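Local coordinates for flagellar protein FliL (Vibrio alginolyticus, PDB 6AHP) that probably assists the bacterial flagellar motor as a stomatin-like protein whose core lies in the periplasm, at residues Leu35-Arg38 with Asn42-Leu45; Glu54-Ser59 with Glu84-Ala89; Ala89-Ala92 with Lys96-Ile99. All blocks are in the same frame, centred on the assembly; numbering follows the deposited sequence.

Contact 1. Residues Leu35-Arg38 with Asn42-Leu45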
loop_
_atom_site.group_PDB
_atom_site.type_symbol
_atom_site.label_atom_id
_atom_site.label_comp_id
_atom_site.label_asym_id
_atom_site.label_seq_id
_atom_site.Cartn_x
_atom_site.Cartn_y
_atom_site.Cartn_z
ATOM N N LEU A 35 6.931 0.828 13.530
ATOM C CA LEU A 35 5.894 1.707 14.050
ATOM C C LEU A 35 6.076 1.892 15.552
ATOM O O LEU A 35 6.224 0.912 16.290
ATOM C CB LEU A 35 4.490 1.148 13.761
ATOM C CG LEU A 35 4.301 0.700 12.301
ATOM C CD1 LEU A 35 3.068 -0.169 12.177
ATOM C CD2 LEU A 35 4.256 1.943 11.348
ATOM N N MET A 36 6.030 3.144 15.996
ATOM C CA MET A 36 5.979 3.469 17.412
ATOM C C MET A 36 4.521 3.669 17.818
ATOM O O MET A 36 3.800 4.444 17.185
ATOM C CB MET A 36 6.795 4.725 17.695
ATOM C CG MET A 36 6.936 5.087 19.160
ATOM S SD MET A 36 8.105 6.482 19.218
ATOM C CE MET A 36 7.051 7.712 19.965
ATOM N N VAL A 37 4.081 2.931 18.836
ATOM C CA VAL A 37 2.704 2.998 19.300
ATOM C C VAL A 37 2.737 3.147 20.817
ATOM O O VAL A 37 3.742 2.849 21.469
ATOM C CB VAL A 37 1.875 1.741 18.908
ATOM C CG1 VAL A 37 2.019 1.389 17.378
ATOM C CG2 VAL A 37 2.307 0.554 19.758
ATOM N N ARG A 38 1.605 3.573 21.377
ATOM C CA ARG A 38 1.406 3.615 22.823
ATOM C C ARG A 38 0.202 2.765 23.203
ATOM O O ARG A 38 -0.917 3.041 22.766
ATOM C CB ARG A 38 1.232 5.055 23.308
ATOM C CG ARG A 38 2.572 5.833 23.395
ATOM C CD ARG A 38 2.353 7.254 23.911
ATOM N NE ARG A 38 3.589 8.024 23.849
ATOM C CZ ARG A 38 4.538 7.963 24.777
ATOM N NH1 ARG A 38 4.371 7.156 25.827
ATOM N NH2 ARG A 38 5.651 8.695 24.655
ATOM N N ASN A 42 -3.564 -0.081 20.823
ATOM C CA ASN A 42 -2.979 0.452 19.595
ATOM C C ASN A 42 -2.005 -0.539 18.967
ATOM O O ASN A 42 -1.922 -0.636 17.733
ATOM C CB ASN A 42 -2.306 1.806 19.871
ATOM C CG ASN A 42 -3.329 2.943 20.027
ATOM O OD1 ASN A 42 -4.364 2.940 19.358
ATOM N ND2 ASN A 42 -3.042 3.920 20.900
ATOM N N GLU A 43 -1.285 -1.311 19.783
ATOM C CA GLU A 43 -0.348 -2.277 19.225
ATOM C C GLU A 43 -1.090 -3.382 18.483
ATOM O O GLU A 43 -0.737 -3.736 17.351
ATOM C CB GLU A 43 0.561 -2.874 20.313
ATOM C CG GLU A 43 1.574 -3.863 19.712
ATOM C CD GLU A 43 2.442 -4.588 20.758
ATOM O OE1 GLU A 43 2.528 -4.103 21.911
ATOM O OE2 GLU A 43 3.048 -5.639 20.420
ATOM N N GLU A 44 -2.142 -3.922 19.087
ATOM C CA GLU A 44 -2.875 -4.982 18.405
ATOM C C GLU A 44 -3.548 -4.453 17.137
ATOM O O GLU A 44 -3.547 -5.130 16.099
ATOM C CB GLU A 44 -3.862 -5.622 19.383
ATOM C CG GLU A 44 -5.162 -4.905 19.584
ATOM C CD GLU A 44 -6.274 -5.873 20.015
ATOM O OE1 GLU A 44 -5.962 -7.071 20.198
ATOM O OE2 GLU A 44 -7.446 -5.438 20.162
ATOM N N LEU A 45 -4.043 -3.214 17.167
ATOM C CA LEU A 45 -4.568 -2.587 15.952
ATOM C C LEU A 45 -3.499 -2.426 14.878
ATOM O O LEU A 45 -3.759 -2.677 13.695
ATOM C CB LEU A 45 -5.173 -1.229 16.276
ATOM C CG LEU A 45 -6.504 -1.318 17.024
ATOM C CD1 LEU A 45 -6.950 0.059 17.468
ATOM C CD2 LEU A 45 -7.562 -1.997 16.106
HETATM O O HOH W 1 -3.501 1.593 23.046
#

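Contact 2. Residues Glu54-Ser59 with Glu84-Ala89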
loop_
_atom_site.group_PDB
_atom_site.type_symbol
_atom_site.label_atom_id
_atom_site.label_comp_id
_atom_site.label_asym_id
_atom_site.label_seq_id
_atom_site.Cartn_x
_atom_site.Cartn_y
_atom_site.Cartn_z
ATOM N N GLU A 54 1.215 -0.978 5.423
ATOM C CA GLU A 54 2.272 -1.182 4.433
ATOM C C GLU A 54 1.915 -0.558 3.104
ATOM O O GLU A 54 2.791 -0.056 2.388
ATOM C CB GLU A 54 2.543 -2.672 4.239
ATOM C CG GLU A 54 3.137 -3.367 5.429
ATOM C CD GLU A 54 2.972 -4.873 5.297
ATOM O OE1 GLU A 54 2.927 -5.365 4.147
ATOM O OE2 GLU A 54 2.845 -5.565 6.326
ATOM N N SER A 55 0.632 -0.592 2.749
ATOM C CA SER A 55 0.185 -0.019 1.489
ATOM C C SER A 55 0.238 1.505 1.521
ATOM O O SER A 55 0.552 2.143 0.509
ATOM C CB SER A 55 -1.233 -0.506 1.193
ATOM O OG SER A 55 -1.438 -0.454 -0.198
ATOM N N SER A 56 -0.107 2.103 2.665
ATOM C CA SER A 56 0.029 3.543 2.834
ATOM C C SER A 56 1.482 3.978 2.684
ATOM O O SER A 56 1.775 4.969 2.014
ATOM C CB SER A 56 -0.500 3.956 4.205
ATOM O OG SER A 56 -0.210 5.307 4.491
ATOM N N LEU A 57 2.399 3.264 3.345
ATOM C CA LEU A 57 3.821 3.580 3.252
ATOM C C LEU A 57 4.310 3.529 1.800
ATOM O O LEU A 57 4.999 4.441 1.331
ATOM C CB LEU A 57 4.621 2.614 4.132
ATOM C CG LEU A 57 4.632 3.010 5.630
ATOM C CD1 LEU A 57 5.193 1.930 6.548
ATOM C CD2 LEU A 57 5.327 4.360 5.869
ATOM N N LEU A 58 3.992 2.445 1.084
ATOM C CA LEU A 58 4.400 2.338 -0.316
ATOM C C LEU A 58 3.810 3.470 -1.152
ATOM O O LEU A 58 4.496 4.018 -2.020
ATOM C CB LEU A 58 4.007 0.975 -0.893
ATOM C CG LEU A 58 4.721 0.526 -2.176
ATOM C CD1 LEU A 58 6.280 0.555 -2.051
ATOM C CD2 LEU A 58 4.246 -0.870 -2.589
ATOM N N SER A 59 2.552 3.857 -0.882
ATOM C CA SER A 59 1.962 5.000 -1.577
ATOM C C SER A 59 2.732 6.276 -1.292
ATOM O O SER A 59 2.954 7.094 -2.195
ATOM C CB SER A 59 0.504 5.190 -1.172
ATOM O OG SER A 59 -0.322 4.176 -1.698
ATOM N N GLU A 84 1.690 10.802 8.820
ATOM C CA GLU A 84 0.390 11.389 8.622
ATOM C C GLU A 84 -0.487 10.571 7.673
ATOM O O GLU A 84 -1.619 10.379 7.932
ATOM C CB GLU A 84 0.462 12.852 8.223
ATOM C CG GLU A 84 0.724 13.849 9.361
ATOM C CD GLU A 84 -0.066 13.623 10.660
ATOM O OE1 GLU A 84 -1.282 13.488 10.680
ATOM O OE2 GLU A 84 0.550 13.609 11.707
ATOM N N ASP A 85 0.080 10.030 6.623
ATOM C CA ASP A 85 -0.733 9.229 5.696
ATOM C C ASP A 85 -1.269 7.977 6.380
ATOM O O ASP A 85 -2.429 7.609 6.171
ATOM C CB ASP A 85 0.062 8.848 4.445
ATOM C CG ASP A 85 0.268 10.040 3.476
ATOM O OD1 ASP A 85 -0.457 11.050 3.583
ATOM O OD2 ASP A 85 1.178 9.970 2.604
ATOM N N ILE A 86 -0.448 7.323 7.228
ATOM C CA ILE A 86 -0.917 6.142 7.971
ATOM C C ILE A 86 -2.043 6.526 8.925
ATOM O O ILE A 86 -3.066 5.840 9.027
ATOM C CB ILE A 86 0.242 5.478 8.745
ATOM C CG1 ILE A 86 1.222 4.792 7.804
ATOM C CG2 ILE A 86 -0.304 4.458 9.796
ATOM C CD1 ILE A 86 2.615 4.556 8.430
ATOM N N LYS A 87 -1.851 7.605 9.670
ATOM C CA LYS A 87 -2.875 8.002 10.621
ATOM C C LYS A 87 -4.182 8.314 9.897
ATOM O O LYS A 87 -5.259 7.880 10.330
ATOM C CB LYS A 87 -2.385 9.196 11.429
ATOM C CG LYS A 87 -1.366 8.855 12.501
ATOM C CD LYS A 87 -0.838 10.142 13.179
ATOM C CE LYS A 87 0.402 9.825 13.999
ATOM N NZ LYS A 87 0.978 11.069 14.595
ATOM N N ALA A 88 -4.089 8.988 8.740
ATOM C CA ALA A 88 -5.283 9.318 7.964
ATOM C C ALA A 88 -5.972 8.058 7.439
ATOM O O ALA A 88 -7.197 7.934 7.543
ATOM C CB ALA A 88 -4.909 10.281 6.823
ATOM N N ALA A 89 -5.193 7.084 6.929
ATOM C CA ALA A 89 -5.759 5.790 6.517
ATOM C C ALA A 89 -6.451 5.058 7.668
ATOM O O ALA A 89 -7.528 4.468 7.491
ATOM C CB ALA A 89 -4.674 4.881 5.931
#

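Contact 3. Residues Ala89-Ala92 with Lys96-Ile99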
loop_
_atom_site.group_PDB
_atom_site.type_symbol
_atom_site.label_atom_id
_atom_site.label_comp_id
_atom_site.label_asym_id
_atom_site.label_seq_id
_atom_site.Cartn_x
_atom_site.Cartn_y
_atom_site.Cartn_z
ATOM N N ALA A 89 -5.193 7.084 6.929
ATOM C CA ALA A 89 -5.759 5.790 6.517
ATOM C C ALA A 89 -6.451 5.058 7.668
ATOM O O ALA A 89 -7.528 4.468 7.491
ATOM C CB ALA A 89 -4.674 4.881 5.931
ATOM N N LEU A 90 -5.835 5.028 8.832
ATOM C CA LEU A 90 -6.463 4.289 9.926
ATOM C C LEU A 90 -7.639 5.064 10.518
ATOM O O LEU A 90 -8.626 4.452 10.947
ATOM C CB LEU A 90 -5.421 3.966 10.999
ATOM C CG LEU A 90 -4.328 3.008 10.490
ATOM C CD1 LEU A 90 -3.177 2.985 11.433
ATOM C CD2 LEU A 90 -4.886 1.613 10.349
ATOM N N ASN A 91 -7.533 6.399 10.580
ATOM C CA ASN A 91 -8.682 7.222 10.973
ATOM C C ASN A 91 -9.869 6.955 10.062
ATOM O O ASN A 91 -10.999 6.778 10.532
ATOM C CB ASN A 91 -8.320 8.709 10.950
ATOM C CG ASN A 91 -7.709 9.192 12.280
ATOM O OD1 ASN A 91 -7.969 8.612 13.333
ATOM N ND2 ASN A 91 -6.911 10.252 12.229
ATOM N N ALA A 92 -9.622 6.864 8.755
ATOM C CA ALA A 92 -10.706 6.563 7.836
ATOM C C ALA A 92 -11.224 5.150 8.037
ATOM O O ALA A 92 -12.419 4.894 7.845
ATOM C CB ALA A 92 -10.246 6.765 6.394
ATOM N N LYS A 96 -9.533 5.878 14.472
ATOM C CA LYS A 96 -8.435 6.272 15.339
ATOM C C LYS A 96 -7.114 6.175 14.570
ATOM O O LYS A 96 -6.968 5.380 13.734
ATOM C CB LYS A 96 -8.293 5.545 16.664
ATOM C CG LYS A 96 -9.113 4.362 16.975
ATOM C CD LYS A 96 -9.297 4.317 18.466
ATOM C CE LYS A 96 -9.296 2.913 18.960
ATOM N NZ LYS A 96 -7.981 2.592 19.539
ATOM N N PRO A 97 -6.177 7.019 14.904
ATOM C CA PRO A 97 -4.870 7.139 14.285
ATOM C C PRO A 97 -3.987 5.922 14.439
ATOM O O PRO A 97 -3.200 5.721 13.606
ATOM C CB PRO A 97 -4.297 8.385 14.911
ATOM C CG PRO A 97 -4.968 8.497 16.174
ATOM C CD PRO A 97 -6.350 8.017 15.933
ATOM N N VAL A 98 -4.085 5.268 15.578
ATOM C CA VAL A 98 -3.384 4.077 15.975
ATOM C C VAL A 98 -1.924 4.261 16.329
ATOM O O VAL A 98 -1.540 3.946 17.370
ATOM C CB VAL A 98 -3.613 2.897 15.010
ATOM C CG1 VAL A 98 -2.755 1.712 15.304
ATOM C CG2 VAL A 98 -5.065 2.592 14.897
ATOM N N ILE A 99 -1.136 4.769 15.444
ATOM C CA ILE A 99 0.252 4.928 15.707
ATOM C C ILE A 99 0.659 6.279 16.210
ATOM O O ILE A 99 -0.043 7.190 16.075
ATOM C CB ILE A 99 1.120 4.616 14.463
ATOM C CG1 ILE A 99 0.874 5.611 13.352
ATOM C CG2 ILE A 99 0.853 3.261 13.959
ATOM C CD1 ILE A 99 1.946 5.667 12.303
#

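Contact 1. Residues Leu35-Arg38 with Asn42-Leu45
The side-chain amide of Asn42 reaches back to the last residue of the strand and donates an N-H of ND2 to Arg38 O, at 3.0 Å with a moderately bent N-H...O angle of 153°. The donor sits nearly along the C=O axis, and the carbonyl oxygen lies 16° out of the Asn42 amide plane. A water donates to the same oxygen and accepts the backbone N-H of Asn42 at 2.8 Å, which means that Asn42 holds Arg38 O twice, once directly and once through solvent. This is a tight connection between strand 26-38 and helix 40-48, with the first turn of the helix folded back on the strand end. Val37 supplies the apolar half. Its CG2 comes 3.9 Å from Glu43 CB, and the two side chains cross at about a right angle. With CG anti to the backbone N (chi1 -178°), the Glu43 chain runs on extended past Ala8 and Val10 of strand 7-21, and its carboxylate pairs with Arg47. Arg38 enters through its backbone: its side chain leaves on the other side of the strand, where its guanidinium forms a salt bridge with Glu100 and a hydrogen bond to Ser5 O.

Contact 2. Residues Glu54-Ser59 with Glu84-Ala89
Ile86 packs on Ser56 and Leu57, and it is its longer branch that touches them. From CB, CG1 goes anti to the carbonyl carbon (chi1 -71°) and passes 3.6 Å from Ser56 OG, with Ser56 CB a little farther off. The chain then extends to CD1, which ends against the fork of Leu57, 3.7 Å from Leu57 CD2; the two apolar side chains cross obliquely. The other branch, CG2, turns away to Ile99 in the loop before the last strand. The small Ser56 sits where the backbones are closest, its CA 5.8 Å from Ile86 CA, consistent with its size easing the approach. Its OG stands over the backbone between Asp85 and Ile86, too poorly aligned with Ile86 N to bond to it. Asp85 flanks the same spot with CB, while its OD2 bonds to Thr60 OG1. On the far side of helix 50-62, Ser55 OG bonds to Phe104 O of the second subunit. The segment axes approach to 9.0 Å at 138° between their directions, a roughly antiparallel helix pair in the helical layer that packs on the antiparallel sheet of this alpha+beta domain.

Contact 3. Residues Ala89-Ala92 with Lys96-Ile99
Two flat groups meet first, the side-chain amide of Asn91 and the peptide joining Lys96 to Pro97. The amide comes down on one face of that peptide with OD1 leading, its plane inclined rather than stacked. As modelled OD1 sits too close to Lys96 C, and the exact approach is doubtful. Pro97 N carries no hydrogen to offer OD1, and the meeting is one of packing, with ND2 about 4.2 Å from CB of the proline ring. At its oxygen end the same peptide turns to Leu90: Lys96 O lies 3.4 Å from Leu90 CB. Here the loop after helix 72-94 runs back antiparallel to it and packs on its last turns before strand 101-109 begins. Val98 makes the bend. With phi 74° and psi -58° it has the conformation of a classic gamma-turn, closed by a weak bond from Ile99 N to Pro97 O. That turn aims the Val98 side chain back at the helix, where CB meets Leu90 CD1 at 3.6 Å and the two side chains cross at about a right angle. The same CD1 lies 3.5 Å from Pro97 O, so one methyl touches both the carbonyl that closes the turn and the side chain at its apex. Leu90 also rests on Leu52 and Ile53 of helix 50-62, and Val98 on Leu45 and Ala46 of helix 40-48, which makes this buried apolar pair a meeting point of three helices. Lys96 points away from helix 72-94, and its NZ forms a salt bridge with Glu41.

Overall arrangement
Along the chain, contact 1 closes before contact 2 opens, and contact 3 follows on helix 72-94, sharing Ala89 with contact 2. The centres of contacts 2 and 3 are about 9 Å apart, those of 1 and 3 about 11 Å, and those of 1 and 2 about 14 Å. Leu35 CD2 reaches Ile86 CD1 at 4.2 Å, Asn42 CG meets Val98 O at 3.4 Å, and Ile99 touches both Met36 O and Ile86. Contact 1 sets helix 40-48 against strand 26-38, contact 3 sets the loop leading to strand 101-109 against helix 72-94, and contact 2 joins the two longest helices, all within one compact periplasmic domain, consistent with its stomatin-like fold.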